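Local coordinates for protein Abbfa_003403 (Acinetobacter baumannii, PDB 4ZXH) that probably builds a peptide product without the ribosome, as a four-domain nonribosomal peptide synthetase that joins condensation, adenylation, carrier and thioesterase domains, at residues D151-L157 and A283-E287; V298-A302 and Q331-F335; L1182-F1186 and Y1239-L1244. All blocks are in the same frame, centred on the assembly; numbering follows the deposited sequence.

Contact 1 of 3, residues D151-L157 and A283-E287; sequences DFWSIGL and AGRLE
Arg285 reaches out of the loop 283-287 and meets Asp151 and Trp153 at the start of helix 152-165. Its CB already points at the helix; from CG through CD to NE the chain is extended, and a turn at the last torsion (chi4 -109°) swings the guanidinium plane out of line with the chain. CD passes the indole, 3.7 Å from Trp153 NE1. Beyond it, NE and CZ lie beside the pyrrole side of Trp153, but the close packing of this pair is doubtful in the model. NH1 lies 4.4 Å from Leu157 CD1, and its hydrogen bonds go to the carbonyls of Leu290 and Ala293. NH2 completes the salt bridge: it donates to Asp151 OD1 at 3.0 Å and 138°, with the oxygen close to the guanidinium plane and met on its syn lone pair, and makes a weak second bond to Asp151 OD2 at 3.3 Å. OD1 is gripped twice, since it also takes the amide of Ser154 N at 3.0 Å as the N-cap of the helix, while OD2 accepts from Phe297 N. Trp153 NE1 in turn donates to the carbonyl of Arg291. Asp151 closes the HHxxxD motif of condensation domains, and an aspartate-arginine pair at this place is consistent with a structural role, holding the motif loop in shape. The contact thus joins the N-terminal turn of helix 152-165, which follows strand 138-146, to the long loop between strands 275-279 and 302-306.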
loop_
_atom_site.group_PDB
_atom_site.type_symbol
_atom_site.label_atom_id
_atom_site.label_comp_id
_atom_site.label_asym_id
_atom_site.label_seq_id
_atom_site.Cartn_x
_atom_site.Cartn_y
_atom_site.Cartn_z
ATOM N N ASP A 151 15.575 27.865 -3.696
ATOM C CA ASP A 151 15.202 27.614 -2.321
ATOM C C ASP A 151 14.787 28.913 -1.613
ATOM O O ASP A 151 14.765 29.983 -2.209
ATOM C CB ASP A 151 16.364 26.938 -1.590
ATOM C CG ASP A 151 17.651 27.694 -1.740
ATOM O OD1 ASP A 151 17.581 28.913 -2.000
ATOM O OD2 ASP A 151 18.734 27.080 -1.590
ATOM N N PHE A 152 14.467 28.796 -0.333
ATOM C CA PHE A 152 14.038 29.913 0.483
ATOM C C PHE A 152 15.156 30.937 0.698
ATOM O O PHE A 152 14.903 32.146 0.613
ATOM C CB PHE A 152 13.525 29.398 1.822
ATOM C CG PHE A 152 12.710 30.394 2.584
ATOM C CD1 PHE A 152 11.460 30.789 2.119
ATOM C CD2 PHE A 152 13.186 30.928 3.780
ATOM C CE1 PHE A 152 10.702 31.719 2.827
ATOM C CE2 PHE A 152 12.437 31.848 4.494
ATOM C CZ PHE A 152 11.194 32.247 4.014
ATOM N N TRP A 153 16.379 30.471 0.969
ATOM C CA TRP A 153 17.511 31.397 1.087
ATOM C C TRP A 153 17.501 32.324 -0.145
ATOM O O TRP A 153 17.717 33.528 -0.018
ATOM C CB TRP A 153 18.845 30.637 1.226
ATOM C CG TRP A 153 20.092 31.475 1.486
ATOM C CD1 TRP A 153 21.012 31.869 0.562
ATOM C CD2 TRP A 153 20.557 31.981 2.745
ATOM N NE1 TRP A 153 22.014 32.585 1.151
ATOM C CE2 TRP A 153 21.760 32.678 2.491
ATOM C CE3 TRP A 153 20.065 31.940 4.055
ATOM C CZ2 TRP A 153 22.479 33.331 3.508
ATOM C CZ3 TRP A 153 20.786 32.592 5.069
ATOM C CH2 TRP A 153 21.975 33.274 4.784
ATOM N N SER A 154 17.193 31.770 -1.318
ATOM C CA SER A 154 17.138 32.550 -2.558
ATOM C C SER A 154 16.017 33.571 -2.529
ATOM O O SER A 154 16.191 34.710 -2.999
ATOM C CB SER A 154 16.968 31.641 -3.777
ATOM O OG SER A 154 18.129 30.846 -3.977
ATOM N N ILE A 155 14.871 33.155 -1.988
ATOM C CA ILE A 155 13.735 34.050 -1.810
ATOM C C ILE A 155 14.159 35.308 -1.054
ATOM O O ILE A 155 13.858 36.426 -1.468
ATOM C CB ILE A 155 12.582 33.372 -1.047
ATOM C CG1 ILE A 155 11.863 32.339 -1.933
ATOM C CG2 ILE A 155 11.593 34.402 -0.545
ATOM C CD1 ILE A 155 11.644 32.801 -3.343
ATOM N N GLY A 156 14.888 35.126 0.040
ATOM C CA GLY A 156 15.293 36.248 0.855
ATOM C C GLY A 156 16.251 37.161 0.120
ATOM O O GLY A 156 16.166 38.371 0.227
ATOM N N LEU A 157 17.175 36.571 -0.622
ATOM C CA LEU A 157 18.066 37.344 -1.455
ATOM C C LEU A 157 17.260 38.183 -2.437
ATOM O O LEU A 157 17.584 39.332 -2.715
ATOM C CB LEU A 157 19.018 36.425 -2.207
ATOM C CG LEU A 157 20.161 35.802 -1.414
ATOM C CD1 LEU A 157 20.957 34.909 -2.344
ATOM C CD2 LEU A 157 21.048 36.879 -0.850
ATOM N N ALA A 283 21.021 23.901 4.335
ATOM C CA ALA A 283 21.119 25.049 3.440
ATOM C C ALA A 283 21.966 24.751 2.206
ATOM O O ALA A 283 21.628 25.168 1.098
ATOM C CB ALA A 283 21.694 26.262 4.196
ATOM N N GLY A 284 23.079 24.055 2.409
ATOM C CA GLY A 284 23.910 23.597 1.312
ATOM C C GLY A 284 24.883 24.575 0.669
ATOM O O GLY A 284 25.403 24.288 -0.422
ATOM N N ARG A 285 25.153 25.711 1.312
ATOM C CA ARG A 285 26.064 26.690 0.707
ATOM C C ARG A 285 27.330 26.854 1.547
ATOM O O ARG A 285 27.538 27.882 2.208
ATOM C CB ARG A 285 25.377 28.045 0.521
ATOM C CG ARG A 285 24.008 27.954 -0.108
ATOM C CD ARG A 285 23.208 29.218 0.124
ATOM N NE ARG A 285 21.912 29.187 -0.550
ATOM C CZ ARG A 285 21.622 29.930 -1.617
ATOM N NH1 ARG A 285 22.540 30.766 -2.105
ATOM N NH2 ARG A 285 20.410 29.875 -2.166
ATOM N N LEU A 286 28.182 25.838 1.517
ATOM C CA LEU A 286 29.370 25.869 2.349
ATOM C C LEU A 286 30.399 26.834 1.767
ATOM O O LEU A 286 30.978 27.632 2.509
ATOM C CB LEU A 286 29.938 24.459 2.523
ATOM C CG LEU A 286 28.970 23.525 3.274
ATOM C CD1 LEU A 286 29.575 22.141 3.509
ATOM C CD2 LEU A 286 28.509 24.140 4.594
ATOM N N GLU A 287 30.602 26.787 0.448
ATOM C CA GLU A 287 31.482 27.750 -0.225
ATOM C C GLU A 287 30.917 29.178 -0.125
ATOM O O GLU A 287 29.759 29.417 -0.476
ATOM C CB GLU A 287 31.691 27.363 -1.695
#

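Contact 2 of 3, residues V298-A302 and Q331-F335; sequences VNTIA and QKIAF. With PNS (4'-phosphopantetheine), chain B.
Phe335, Asn299 and Thr300 make up most of this buried contact between two loops. With CG anti to the backbone N (chi1 -169°), the Asn299 amide reaches the turn at 331-335 and uses both ends. OD1 accepts from Phe335 N at 2.9 Å and 155°, in the carbonyl plane and on a lone pair; ND2 donates to Ile333 O at 2.7 Å, from above that carbonyl's plane, and to Gln331 O at 3.2 Å. Three bonds therefore fix the amide's rotation and tie down the turn that leads into helix 335-342, with Ala334 at its N-cap. The ring of Phe335 lies under Thr300, whose CG2 sits 4.2 Å from the ring centroid, a CH-pi contact over the face; Ala302 CB adds an apolar touch at CE1. Thr300 OG1 makes a weak bond to O40 of the phosphopantetheine at 3.3 Å, and Phe335 CD2 lies 3.5 Å from its C37, so both residues line the channel for the arm. Asn299 and Thr300 end the FVNT sequence of condensation domains. Strand 275-279 packs on Thr300 and Ala302, helix 197-205 covers Ile301 and Ile333, and helices 313-329 and 335-342 flank the turn.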
loop_
_atom_site.group_PDB
_atom_site.type_symbol
_atom_site.label_atom_id
_atom_site.label_comp_id
_atom_site.label_asym_id
_atom_site.label_seq_id
_atom_site.Cartn_x
_atom_site.Cartn_y
_atom_site.Cartn_z
ATOM N N VAL A 298 19.452 23.443 -1.427
ATOM C CA VAL A 298 19.013 22.706 -0.256
ATOM C C VAL A 298 19.079 21.195 -0.472
ATOM O O VAL A 298 18.548 20.696 -1.449
ATOM C CB VAL A 298 17.575 23.107 0.094
ATOM C CG1 VAL A 298 16.891 22.055 0.927
ATOM C CG2 VAL A 298 17.575 24.439 0.794
ATOM N N ASN A 299 19.730 20.475 0.438
ATOM C CA ASN A 299 19.814 19.016 0.356
ATOM C C ASN A 299 19.208 18.304 1.576
ATOM O O ASN A 299 19.481 18.649 2.722
ATOM C CB ASN A 299 21.271 18.573 0.180
ATOM C CG ASN A 299 21.398 17.093 -0.187
ATOM O OD1 ASN A 299 20.592 16.542 -0.962
ATOM N ND2 ASN A 299 22.419 16.442 0.366
ATOM N N THR A 300 18.380 17.302 1.325
ATOM C CA THR A 300 17.802 16.535 2.405
ATOM C C THR A 300 18.861 15.576 2.963
ATOM O O THR A 300 19.621 14.984 2.202
ATOM C CB THR A 300 16.556 15.741 1.920
ATOM O OG1 THR A 300 15.576 16.646 1.402
ATOM C CG2 THR A 300 15.935 14.935 3.052
ATOM N N ILE A 301 18.934 15.443 4.287
ATOM C CA ILE A 301 19.631 14.299 4.868
ATOM C C ILE A 301 18.704 13.518 5.792
ATOM O O ILE A 301 17.863 14.107 6.471
ATOM C CB ILE A 301 20.902 14.694 5.656
ATOM C CG1 ILE A 301 20.568 15.658 6.787
ATOM C CG2 ILE A 301 21.967 15.246 4.735
ATOM C CD1 ILE A 301 21.806 16.116 7.567
ATOM N N ALA A 302 18.865 12.192 5.806
ATOM C CA ALA A 302 18.082 11.323 6.682
ATOM C C ALA A 302 18.872 10.869 7.925
ATOM O O ALA A 302 19.892 10.180 7.818
ATOM C CB ALA A 302 17.581 10.110 5.907
ATOM N N GLN A 331 27.416 15.865 4.235
ATOM C CA GLN A 331 26.189 16.432 3.690
ATOM C C GLN A 331 26.322 16.747 2.206
ATOM O O GLN A 331 25.338 17.102 1.561
ATOM C CB GLN A 331 25.809 17.697 4.441
ATOM C CG GLN A 331 26.559 18.911 3.959
ATOM C CD GLN A 331 26.331 20.108 4.836
ATOM O OE1 GLN A 331 26.623 20.076 6.035
ATOM N NE2 GLN A 331 25.768 21.170 4.255
ATOM N N LYS A 332 27.533 16.625 1.666
ATOM C CA LYS A 332 27.749 16.942 0.259
ATOM C C LYS A 332 26.997 15.972 -0.666
ATOM O O LYS A 332 26.576 16.355 -1.762
ATOM C CB LYS A 332 29.257 16.966 -0.077
ATOM C CG LYS A 332 30.081 15.707 0.262
ATOM C CD LYS A 332 31.587 16.050 0.212
ATOM C CE LYS A 332 32.519 14.849 0.407
ATOM N NZ LYS A 332 32.552 13.920 -0.757
ATOM N N ILE A 333 26.813 14.733 -0.213
ATOM C CA ILE A 333 26.094 13.718 -0.977
ATOM C C ILE A 333 24.607 14.043 -1.085
ATOM O O ILE A 333 23.923 14.202 -0.068
ATOM C CB ILE A 333 26.249 12.315 -0.342
ATOM C CG1 ILE A 333 27.715 11.905 -0.295
ATOM C CG2 ILE A 333 25.480 11.296 -1.131
ATOM C CD1 ILE A 333 28.434 12.104 -1.620
ATOM N N ALA A 334 24.107 14.128 -2.319
ATOM C CA ALA A 334 22.704 14.481 -2.559
ATOM C C ALA A 334 21.796 13.354 -2.133
ATOM O O ALA A 334 22.162 12.178 -2.250
ATOM C CB ALA A 334 22.475 14.809 -4.008
ATOM N N PHE A 335 20.620 13.709 -1.623
ATOM C CA PHE A 335 19.681 12.713 -1.138
ATOM C C PHE A 335 19.364 11.687 -2.220
ATOM O O PHE A 335 19.262 10.498 -1.939
ATOM C CB PHE A 335 18.399 13.373 -0.653
ATOM C CG PHE A 335 17.436 12.419 -0.019
ATOM C CD1 PHE A 335 17.777 11.746 1.138
ATOM C CD2 PHE A 335 16.189 12.199 -0.575
ATOM C CE1 PHE A 335 16.908 10.865 1.727
ATOM C CE2 PHE A 335 15.310 11.323 0.006
ATOM C CZ PHE A 335 15.668 10.652 1.159
HETATM O O23 PNS B . 12.991 6.737 -6.322
HETATM P P24 PNS B . 14.099 7.467 -7.034
HETATM O O25 PNS B . 15.397 6.744 -7.269
HETATM O O27 PNS B . 14.410 8.756 -6.115
HETATM C C28 PNS B . 13.368 9.661 -5.763
HETATM C C29 PNS B . 13.962 10.802 -4.956
HETATM C C30 PNS B . 15.039 11.422 -5.848
HETATM C C31 PNS B . 14.574 10.246 -3.669
HETATM C C32 PNS B . 12.853 11.798 -4.586
HETATM O O33 PNS B . 11.732 11.032 -4.114
HETATM C C34 PNS B . 13.342 12.792 -3.549
HETATM O O35 PNS B . 14.274 13.564 -3.770
HETATM N N36 PNS B . 12.729 12.827 -2.374
HETATM C C37 PNS B . 13.125 13.742 -1.316
HETATM C C38 PNS B . 11.920 14.625 -0.994
HETATM C C39 PNS B . 12.392 15.984 -0.575
HETATM O O40 PNS B . 13.363 16.501 -1.107
HETATM N N41 PNS B . 11.668 16.530 0.392
HETATM C C42 PNS B . 11.846 17.818 1.017
HETATM C C43 PNS B . 10.949 17.696 2.232
HETATM S S44 PNS B . 11.988 17.243 3.627
#

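Contact 3 of 3, residues L1182-F1186 and Y1239-L1244; sequences LLSWF and YFDTYL
Phe1186, Phe1240 and Tyr1243 all hold CG anti to the backbone N (chi1 178° for Phe1186), and this turns Phe1186 from helix 1179-1191 and Phe1240 and Tyr1243 from helix 1233-1251 toward one another. There Phe1186 meets both other rings, the three forming a triangular aromatic cluster. Its ring is oblique to that of Phe1240, the planes 44° apart and the centroids 5.0 Å apart, with Phe1240 CD1 over one of its faces. Toward Tyr1243 the planes differ by 50°, and Phe1186 CD1 lies over the tyrosine face, while Phe1186 CB also approaches that face in a CH-pi contact, 4.1 Å from the Tyr1243 centroid. This pair runs antiparallel side by side; the far end of Phe1186 meets Tyr1239, its CZ 4.0 Å from Tyr1239 CB. Phe1240 is sandwiched between leucine methyls: Leu1183 CD2 stands 3.8 Å from its ring centroid on one face, and Leu1244 CD1 lies over the opposite one. Leu1182 CD1 and Leu1244 CD2 meet at 3.7 Å. No hydrogen bond crosses between the segments; Tyr1243 OH, passing Trp1185 CB at 3.3 Å, bonds instead to Asp1189 in the next turn of helix 1179-1191. The ring of Phe1236 also meets Phe1186, and helix 1210-1223 packs on Leu1183. The axes of segments 1182-1186 and 1239-1244 come within 11.0 Å, a spacing filled by this cluster. Both helices belong to the all-helical insertion between strands 1157-1163 and 1262-1267, consistent with the lid of alpha/beta-hydrolase thioesterases.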
loop_
_atom_site.group_PDB
_atom_site.type_symbol
_atom_site.label_atom_id
_atom_site.label_comp_id
_atom_site.label_asym_id
_atom_site.label_seq_id
_atom_site.Cartn_x
_atom_site.Cartn_y
_atom_site.Cartn_z
ATOM N N LEU A 1182 0.235 -26.293 -42.243
ATOM C CA LEU A 1182 0.947 -25.025 -42.142
ATOM C C LEU A 1182 0.835 -24.528 -40.708
ATOM O O LEU A 1182 1.813 -24.054 -40.126
ATOM C CB LEU A 1182 0.408 -24.003 -43.148
ATOM C CG LEU A 1182 0.898 -24.229 -44.594
ATOM C CD1 LEU A 1182 0.302 -23.248 -45.608
ATOM C CD2 LEU A 1182 2.417 -24.160 -44.625
ATOM N N LEU A 1183 -0.352 -24.686 -40.127
ATOM C CA LEU A 1183 -0.564 -24.380 -38.717
ATOM C C LEU A 1183 0.272 -25.271 -37.822
ATOM O O LEU A 1183 0.837 -24.809 -36.827
ATOM C CB LEU A 1183 -2.029 -24.533 -38.337
ATOM C CG LEU A 1183 -2.824 -23.243 -38.246
ATOM C CD1 LEU A 1183 -4.173 -23.581 -37.651
ATOM C CD2 LEU A 1183 -2.067 -22.236 -37.382
ATOM N N SER A 1184 0.349 -26.554 -38.155
ATOM C CA SER A 1184 1.154 -27.432 -37.328
ATOM C C SER A 1184 2.625 -26.986 -37.344
ATOM O O SER A 1184 3.267 -26.876 -36.288
ATOM C CB SER A 1184 1.036 -28.871 -37.777
ATOM O OG SER A 1184 1.974 -29.636 -37.046
ATOM N N TRP A 1185 3.146 -26.698 -38.536
ATOM C CA TRP A 1185 4.483 -26.119 -38.653
ATOM C C TRP A 1185 4.607 -24.835 -37.850
ATOM O O TRP A 1185 5.549 -24.671 -37.079
ATOM C CB TRP A 1185 4.837 -25.839 -40.105
ATOM C CG TRP A 1185 5.053 -27.077 -40.890
ATOM C CD1 TRP A 1185 5.048 -28.361 -40.421
ATOM C CD2 TRP A 1185 5.307 -27.163 -42.287
ATOM N NE1 TRP A 1185 5.271 -29.242 -41.445
ATOM C CE2 TRP A 1185 5.433 -28.531 -42.607
ATOM C CE3 TRP A 1185 5.434 -26.218 -43.307
ATOM C CZ2 TRP A 1185 5.688 -28.973 -43.886
ATOM C CZ3 TRP A 1185 5.675 -26.663 -44.586
ATOM C CH2 TRP A 1185 5.800 -28.030 -44.862
ATOM N N PHE A 1186 3.640 -23.947 -38.013
ATOM C CA PHE A 1186 3.696 -22.666 -37.341
ATOM C C PHE A 1186 3.735 -22.820 -35.824
ATOM O O PHE A 1186 4.495 -22.115 -35.137
ATOM C CB PHE A 1186 2.508 -21.803 -37.735
ATOM C CG PHE A 1186 2.489 -20.486 -37.046
ATOM C CD1 PHE A 1186 3.557 -19.610 -37.189
ATOM C CD2 PHE A 1186 1.415 -20.115 -36.263
ATOM C CE1 PHE A 1186 3.561 -18.389 -36.552
ATOM C CE2 PHE A 1186 1.408 -18.881 -35.621
ATOM C CZ PHE A 1186 2.493 -18.017 -35.762
ATOM N N TYR A 1239 0.643 -12.764 -36.846
ATOM C CA TYR A 1239 1.856 -13.562 -36.725
ATOM C C TYR A 1239 1.826 -14.736 -37.679
ATOM O O TYR A 1239 2.846 -15.114 -38.245
ATOM C CB TYR A 1239 2.055 -14.062 -35.286
ATOM C CG TYR A 1239 2.089 -12.948 -34.259
ATOM C CD1 TYR A 1239 2.463 -11.650 -34.619
ATOM C CD2 TYR A 1239 1.741 -13.187 -32.927
ATOM C CE1 TYR A 1239 2.486 -10.622 -33.680
ATOM C CE2 TYR A 1239 1.761 -12.170 -31.985
ATOM C CZ TYR A 1239 2.136 -10.886 -32.367
ATOM O OH TYR A 1239 2.154 -9.869 -31.439
ATOM N N PHE A 1240 0.654 -15.324 -37.849
ATOM C CA PHE A 1240 0.524 -16.443 -38.763
ATOM C C PHE A 1240 0.662 -15.935 -40.197
ATOM O O PHE A 1240 1.412 -16.508 -40.980
ATOM C CB PHE A 1240 -0.811 -17.171 -38.557
ATOM C CG PHE A 1240 -0.911 -18.464 -39.311
ATOM C CD1 PHE A 1240 0.174 -19.321 -39.376
ATOM C CD2 PHE A 1240 -2.087 -18.830 -39.944
ATOM C CE1 PHE A 1240 0.095 -20.512 -40.072
ATOM C CE2 PHE A 1240 -2.179 -20.012 -40.632
ATOM C CZ PHE A 1240 -1.081 -20.862 -40.697
ATOM N N ASP A 1241 -0.028 -14.842 -40.526
ATOM C CA ASP A 1241 0.046 -14.252 -41.872
ATOM C C ASP A 1241 1.469 -13.848 -42.259
ATOM O O ASP A 1241 1.904 -14.089 -43.392
ATOM C CB ASP A 1241 -0.873 -13.040 -41.984
ATOM C CG ASP A 1241 -2.340 -13.420 -42.149
ATOM O OD1 ASP A 1241 -2.666 -14.629 -42.351
ATOM O OD2 ASP A 1241 -3.171 -12.484 -42.078
ATOM N N THR A 1242 2.195 -13.238 -41.324
ATOM C CA THR A 1242 3.617 -12.949 -41.537
ATOM C C THR A 1242 4.407 -14.220 -41.860
ATOM O O THR A 1242 5.165 -14.268 -42.840
ATOM C CB THR A 1242 4.229 -12.252 -40.313
ATOM O OG1 THR A 1242 3.671 -10.941 -40.215
ATOM C CG2 THR A 1242 5.732 -12.130 -40.447
ATOM N N TYR A 1243 4.200 -15.244 -41.041
ATOM C CA TYR A 1243 4.788 -16.559 -41.251
ATOM C C TYR A 1243 4.475 -17.085 -42.665
ATOM O O TYR A 1243 5.386 -17.520 -43.393
ATOM C CB TYR A 1243 4.284 -17.525 -40.166
ATOM C CG TYR A 1243 4.793 -18.954 -40.272
ATOM C CD1 TYR A 1243 6.062 -19.290 -39.811
ATOM C CD2 TYR A 1243 3.986 -19.975 -40.812
ATOM C CE1 TYR A 1243 6.534 -20.584 -39.908
ATOM C CE2 TYR A 1243 4.437 -21.277 -40.904
ATOM C CZ TYR A 1243 5.719 -21.573 -40.442
ATOM O OH TYR A 1243 6.210 -22.850 -40.513
ATOM N N LEU A 1244 3.204 -17.017 -43.072
ATOM C CA LEU A 1244 2.804 -17.513 -44.394
ATOM C C LEU A 1244 3.470 -16.698 -45.495
ATOM O O LEU A 1244 3.865 -17.248 -46.514
ATOM C CB LEU A 1244 1.275 -17.486 -44.568
ATOM C CG LEU A 1244 0.489 -18.480 -43.703
ATOM C CD1 LEU A 1244 -0.983 -18.247 -43.824
ATOM C CD2 LEU A 1244 0.823 -19.917 -44.044
#

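The three contacts follow one another along the chain, each closing before the next opens. Contacts 1 and 2 lie in the condensation domain with centres about 14 Å apart, and share the long loop between strands 275-279 and 302-306: contact 1 holds its early part, contact 2 its end. They touch directly, Asp151 CB lying 3.7 Å from Val298 CG2, so the HHxxxD motif region packs against the segment that lines the phosphopantetheine pocket. Contact 3 is in the thioesterase domain, its centre about 66 Å from that of contact 1 and about 58 Å from that of contact 2. That separation suits a multidomain synthetase whose carrier arm, here in the condensation domain, must travel between sites.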